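Side-chain contacts in tartronic semialdehyde reductase (Salmonella typhimurium, PDB 1YB4), which catalyses the reversible reduction of tartronate semialdehyde (2-hydroxy-3-oxopropanoate) to (R)-glycerate, with NADH or NADPH as the hydride donor: residues Pro17-Leu22 with His27-Thr32; Val47-Glu50 with Gln54-Glu57. All coordinates share one frame; numbering follows the deposited sequence.

Both contacts are mainly apolar and lie in the nucleotide-binding domain, their centres about 11 Å apart. Both are buried, but contact 2 lies farther from the centre of the chain and includes a partly exposed glutamine. Contact 1 joins helix 15-24 to strand 28-31, an outermost strand of the sheet within this chain; contact 2 joins the loop at 47-50 to helix 52-57. Leucines and an alanine serve the first, where a weak backbone bond is added; valines and a glutamine CB serve the smaller second. Strand 28-31 connects them: Leu29 O lies 2.8 Å from Val47 N, a probable hydrogen bond, while the ring of His30 packs on Val49 and its backbone oxygen on Val55.

Contact 1 (Pro17-Leu22 with His27-Thr32); sequences PMAINL and HQLHVT
Leu22 and Ala19 of helix 15-24 pack on Leu29 of strand 28-31 in a buried helix-on-sheet contact, at the place where the chain leaves the helix and enters an outermost strand of the sheet. The meeting point is one methyl of Leu29, CD2, which lies 3.8 Å from Leu22 CB and 4.2 Å from Ala19 CB. The two leucine side chains cross at about a right angle, so that the branched end of Leu29 rests against the base of Leu22. Alanine suits the neighbouring turn of the helix: its single methyl lets Leu29 CD2 come as close as 3.6 Å to the backbone atom Ala19 O. Both leucines also reach strand 5-8, Leu22 at Phe8 and Leu29 at Leu6.

Near the C-terminal end of the helix the contact turns polar. His27 N gives a weak hydrogen bond to Leu22 O, 3.5 Å long and bent to 143° at the hydrogen. The same carbonyl oxygen lies in the plane of the His27 imidazole at its edge, 3.5 Å from CD2. With chi1 at -62°, CG of His27 stands beside its own backbone N, which brings the ring edge to the oxygen that the N-H approaches. The histidine side chain also touches Leu151 and Ile154 of helix 142-155.

Strand 5-8, helix 15-24 and strand 28-31 form a beta-alpha-beta crossover, and with the probable GxGxxG pattern of Gly10, Gly12 and Gly15 this is the opening unit of a Rossmann fold.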
loop_
_atom_site.group_PDB
_atom_site.type_symbol
_atom_site.label_atom_id
_atom_site.label_comp_id
_atom_site.label_asym_id
_atom_site.label_seq_id
_atom_site.Cartn_x
_atom_site.Cartn_y
_atom_site.Cartn_z
ATOM N N PRO A 17 -1.916 37.651 -10.235
ATOM C CA PRO A 17 -2.840 37.775 -11.362
ATOM C C PRO A 17 -4.287 37.885 -10.914
ATOM O O PRO A 17 -5.133 38.358 -11.664
ATOM C CB PRO A 17 -2.571 36.509 -12.181
ATOM C CG PRO A 17 -2.204 35.527 -11.154
ATOM C CD PRO A 17 -1.289 36.321 -10.225
HETATM N N MSE A 18 -4.571 37.441 -9.694
HETATM C CA MSE A 18 -5.931 37.518 -9.173
HETATM C C MSE A 18 -6.236 38.968 -8.826
HETATM O O MSE A 18 -7.304 39.493 -9.187
HETATM C CB MSE A 18 -6.087 36.617 -7.947
HETATM C CG MSE A 18 -6.131 35.132 -8.330
HETATM SE SE MSE A 18 -5.832 33.868 -6.897
HETATM C CE MSE A 18 -7.648 33.779 -6.197
ATOM N N ALA A 19 -5.286 39.613 -8.147
ATOM C CA ALA A 19 -5.428 41.010 -7.771
ATOM C C ALA A 19 -5.569 41.822 -9.063
ATOM O O ALA A 19 -6.446 42.696 -9.174
ATOM C CB ALA A 19 -4.198 41.475 -6.967
ATOM N N ILE A 20 -4.714 41.515 -10.040
ATOM C CA ILE A 20 -4.747 42.198 -11.331
ATOM C C ILE A 20 -6.128 42.085 -11.987
ATOM O O ILE A 20 -6.586 43.018 -12.630
ATOM C CB ILE A 20 -3.682 41.640 -12.297
ATOM C CG1 ILE A 20 -2.289 41.956 -11.758
ATOM C CG2 ILE A 20 -3.866 42.239 -13.682
ATOM C CD1 ILE A 20 -1.162 41.675 -12.743
ATOM N N ASN A 21 -6.796 40.949 -11.833
ATOM C CA ASN A 21 -8.123 40.806 -12.416
ATOM C C ASN A 21 -9.172 41.644 -11.679
ATOM O O ASN A 21 -10.087 42.170 -12.302
ATOM C CB ASN A 21 -8.567 39.341 -12.426
ATOM C CG ASN A 21 -8.419 38.706 -13.783
ATOM O OD1 ASN A 21 -7.312 38.540 -14.286
ATOM N ND2 ASN A 21 -9.545 38.354 -14.395
ATOM N N LEU A 22 -9.056 41.751 -10.357
ATOM C CA LEU A 22 -10.008 42.543 -9.580
ATOM C C LEU A 22 -9.804 44.036 -9.877
ATOM O O LEU A 22 -10.771 44.798 -10.019
ATOM C CB LEU A 22 -9.821 42.287 -8.084
ATOM C CG LEU A 22 -10.238 40.914 -7.549
ATOM C CD1 LEU A 22 -9.845 40.820 -6.103
ATOM C CD2 LEU A 22 -11.745 40.717 -7.697
ATOM N N HIS A 27 -12.267 47.901 -9.431
ATOM C CA HIS A 27 -12.174 47.941 -7.980
ATOM C C HIS A 27 -10.884 48.593 -7.499
ATOM O O HIS A 27 -9.861 48.569 -8.184
ATOM C CB HIS A 27 -12.298 46.524 -7.418
ATOM C CG HIS A 27 -13.613 45.884 -7.717
ATOM N ND1 HIS A 27 -14.778 46.251 -7.080
ATOM C CD2 HIS A 27 -13.966 44.962 -8.645
ATOM C CE1 HIS A 27 -15.793 45.587 -7.605
ATOM N NE2 HIS A 27 -15.327 44.800 -8.558
ATOM N N GLN A 28 -10.947 49.204 -6.323
ATOM C CA GLN A 28 -9.771 49.838 -5.759
ATOM C C GLN A 28 -9.246 48.870 -4.720
ATOM O O GLN A 28 -9.940 48.533 -3.761
ATOM C CB GLN A 28 -10.122 51.176 -5.103
ATOM C CG GLN A 28 -8.977 52.180 -5.159
ATOM C CD GLN A 28 -8.688 52.672 -6.581
ATOM O OE1 GLN A 28 -8.432 51.881 -7.501
ATOM N NE2 GLN A 28 -8.725 53.991 -6.761
ATOM N N LEU A 29 -8.019 48.418 -4.925
ATOM C CA LEU A 29 -7.410 47.465 -4.026
ATOM C C LEU A 29 -6.215 47.968 -3.254
ATOM O O LEU A 29 -5.337 48.643 -3.792
ATOM C CB LEU A 29 -6.972 46.226 -4.801
ATOM C CG LEU A 29 -7.959 45.082 -5.010
ATOM C CD1 LEU A 29 -9.267 45.575 -5.609
ATOM C CD2 LEU A 29 -7.295 44.059 -5.913
ATOM N N HIS A 30 -6.190 47.621 -1.976
ATOM C CA HIS A 30 -5.072 47.965 -1.131
ATOM C C HIS A 30 -4.419 46.603 -0.953
ATOM O O HIS A 30 -4.953 45.728 -0.273
ATOM C CB HIS A 30 -5.564 48.546 0.189
ATOM C CG HIS A 30 -5.937 49.995 0.106
ATOM N ND1 HIS A 30 -5.002 51.005 0.161
ATOM C CD2 HIS A 30 -7.144 50.603 0.000
ATOM C CE1 HIS A 30 -5.617 52.173 0.098
ATOM N NE2 HIS A 30 -6.917 51.958 0.001
ATOM N N VAL A 31 -3.278 46.424 -1.609
ATOM C CA VAL A 31 -2.563 45.159 -1.578
ATOM C C VAL A 31 -1.338 45.176 -0.684
ATOM O O VAL A 31 -0.963 46.215 -0.149
ATOM C CB VAL A 31 -2.116 44.761 -2.993
ATOM C CG1 VAL A 31 -3.288 44.908 -3.959
ATOM C CG2 VAL A 31 -0.945 45.612 -3.430
ATOM N N THR A 32 -0.716 44.008 -0.545
ATOM C CA THR A 32 0.483 43.832 0.273
ATOM C C THR A 32 1.027 42.419 0.090
ATOM O O THR A 32 0.276 41.497 -0.213
ATOM C CB THR A 32 0.185 44.023 1.772
ATOM O OG1 THR A 32 1.418 44.083 2.492
ATOM C CG2 THR A 32 -0.622 42.853 2.312
#

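Contact 2 (Val47-Glu50 with Gln54-Glu57); sequences VNVE and QVTE
With chi1 at -39°, Val49 holds CG1 beside its backbone N and places CG2 between that nitrogen and the carbonyl carbon, and it is CG2 that meets helix 52-57. Val55 answers with its own CG2, which stands beside the backbone N and anti to the carbonyl carbon because chi1 is 172°. The two methyls meet at 3.8 Å, their side chains crossing at about a right angle. Val49 CG2 also touches the base of Gln54, 3.6 Å from its CB, while Val49 CB lies 4.1 Å from the same carbon.

Past that point Val49 and Gln54 slide by each other in opposite directions. Gln54 touches Val49 through CB, and its chain, extended beyond CG, carries the amide onward, which suits a partly exposed residue. Val49 and Val55 are buried, and their compact beta-branched side chains suit the close approach of loop and helix.

The contact belongs to the Rossmann-type domain, where the loop after helix 39-42 runs along strand 28-31 before entering helix 52-57. Asn48 is the centre of an inverse gamma turn, closed by a bond of 2.7 Å from Val49 N to Val47 O; Val49 is the third residue of this turn, and its side chain points to the helix. The valine also touches Phe58, whose ring stacks on that of His30. Val55 in turn reaches Thr32, and on the helix itself Glu57 OE2 forms a salt bridge with Arg53 NH1.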
loop_
_atom_site.group_PDB
_atom_site.type_symbol
_atom_site.label_atom_id
_atom_site.label_comp_id
_atom_site.label_asym_id
_atom_site.label_seq_id
_atom_site.Cartn_x
_atom_site.Cartn_y
_atom_site.Cartn_z
ATOM N N VAL A 47 -2.965 50.063 -4.339
ATOM C CA VAL A 47 -2.115 50.848 -3.462
ATOM C C VAL A 47 -1.319 49.872 -2.614
ATOM O O VAL A 47 -1.870 49.268 -1.694
ATOM C CB VAL A 47 -2.955 51.730 -2.518
ATOM C CG1 VAL A 47 -2.046 52.613 -1.696
ATOM C CG2 VAL A 47 -3.948 52.559 -3.312
ATOM N N ASN A 48 -0.032 49.716 -2.920
ATOM C CA ASN A 48 0.820 48.783 -2.179
ATOM C C ASN A 48 1.129 49.276 -0.762
ATOM O O ASN A 48 2.281 49.570 -0.441
ATOM C CB ASN A 48 2.135 48.560 -2.935
ATOM C CG ASN A 48 3.031 47.530 -2.267
ATOM O OD1 ASN A 48 4.182 47.357 -2.655
ATOM N ND2 ASN A 48 2.504 46.840 -1.266
ATOM N N VAL A 49 0.106 49.351 0.086
ATOM C CA VAL A 49 0.302 49.806 1.449
ATOM C C VAL A 49 1.359 48.888 2.060
ATOM O O VAL A 49 1.182 47.672 2.207
ATOM C CB VAL A 49 -1.025 49.790 2.243
ATOM C CG1 VAL A 49 -2.159 50.257 1.326
ATOM C CG2 VAL A 49 -1.318 48.424 2.808
ATOM N N GLU A 50 2.482 49.501 2.408
ATOM C CA GLU A 50 3.638 48.790 2.953
ATOM C C GLU A 50 3.412 47.524 3.799
ATOM O O GLU A 50 4.281 46.657 3.801
ATOM C CB GLU A 50 4.532 49.771 3.711
ATOM C CG GLU A 50 5.730 50.309 2.881
ATOM C CD GLU A 50 5.337 51.338 1.811
ATOM O OE1 GLU A 50 5.110 52.515 2.163
ATOM O OE2 GLU A 50 5.245 50.977 0.617
ATOM N N GLN A 54 -2.799 47.328 7.629
ATOM C CA GLN A 54 -3.328 48.409 6.811
ATOM C C GLN A 54 -4.341 47.988 5.745
ATOM O O GLN A 54 -5.357 48.667 5.558
ATOM C CB GLN A 54 -2.172 49.171 6.178
ATOM C CG GLN A 54 -1.458 50.099 7.154
ATOM C CD GLN A 54 -0.053 50.425 6.712
ATOM O OE1 GLN A 54 0.868 49.635 6.925
ATOM N NE2 GLN A 54 0.121 51.587 6.080
ATOM N N VAL A 55 -4.080 46.883 5.049
ATOM C CA VAL A 55 -5.009 46.402 4.034
ATOM C C VAL A 55 -6.385 46.247 4.673
ATOM O O VAL A 55 -7.399 46.648 4.099
ATOM C CB VAL A 55 -4.560 45.027 3.455
ATOM C CG1 VAL A 55 -5.637 44.448 2.530
ATOM C CG2 VAL A 55 -3.275 45.187 2.687
ATOM N N THR A 56 -6.407 45.681 5.876
ATOM C CA THR A 56 -7.661 45.450 6.595
ATOM C C THR A 56 -8.419 46.739 6.965
ATOM O O THR A 56 -9.646 46.729 7.098
ATOM C CB THR A 56 -7.422 44.633 7.890
ATOM O OG1 THR A 56 -6.296 43.768 7.712
ATOM C CG2 THR A 56 -8.635 43.775 8.208
ATOM N N GLU A 57 -7.692 47.843 7.121
ATOM C CA GLU A 57 -8.318 49.106 7.484
ATOM C C GLU A 57 -9.158 49.686 6.348
ATOM O O GLU A 57 -10.373 49.821 6.486
ATOM C CB GLU A 57 -7.249 50.100 7.953
ATOM C CG GLU A 57 -6.322 49.495 9.012
ATOM C CD GLU A 57 -5.492 50.521 9.768
ATOM O OE1 GLU A 57 -4.872 51.392 9.120
ATOM O OE2 GLU A 57 -5.452 50.441 11.018
#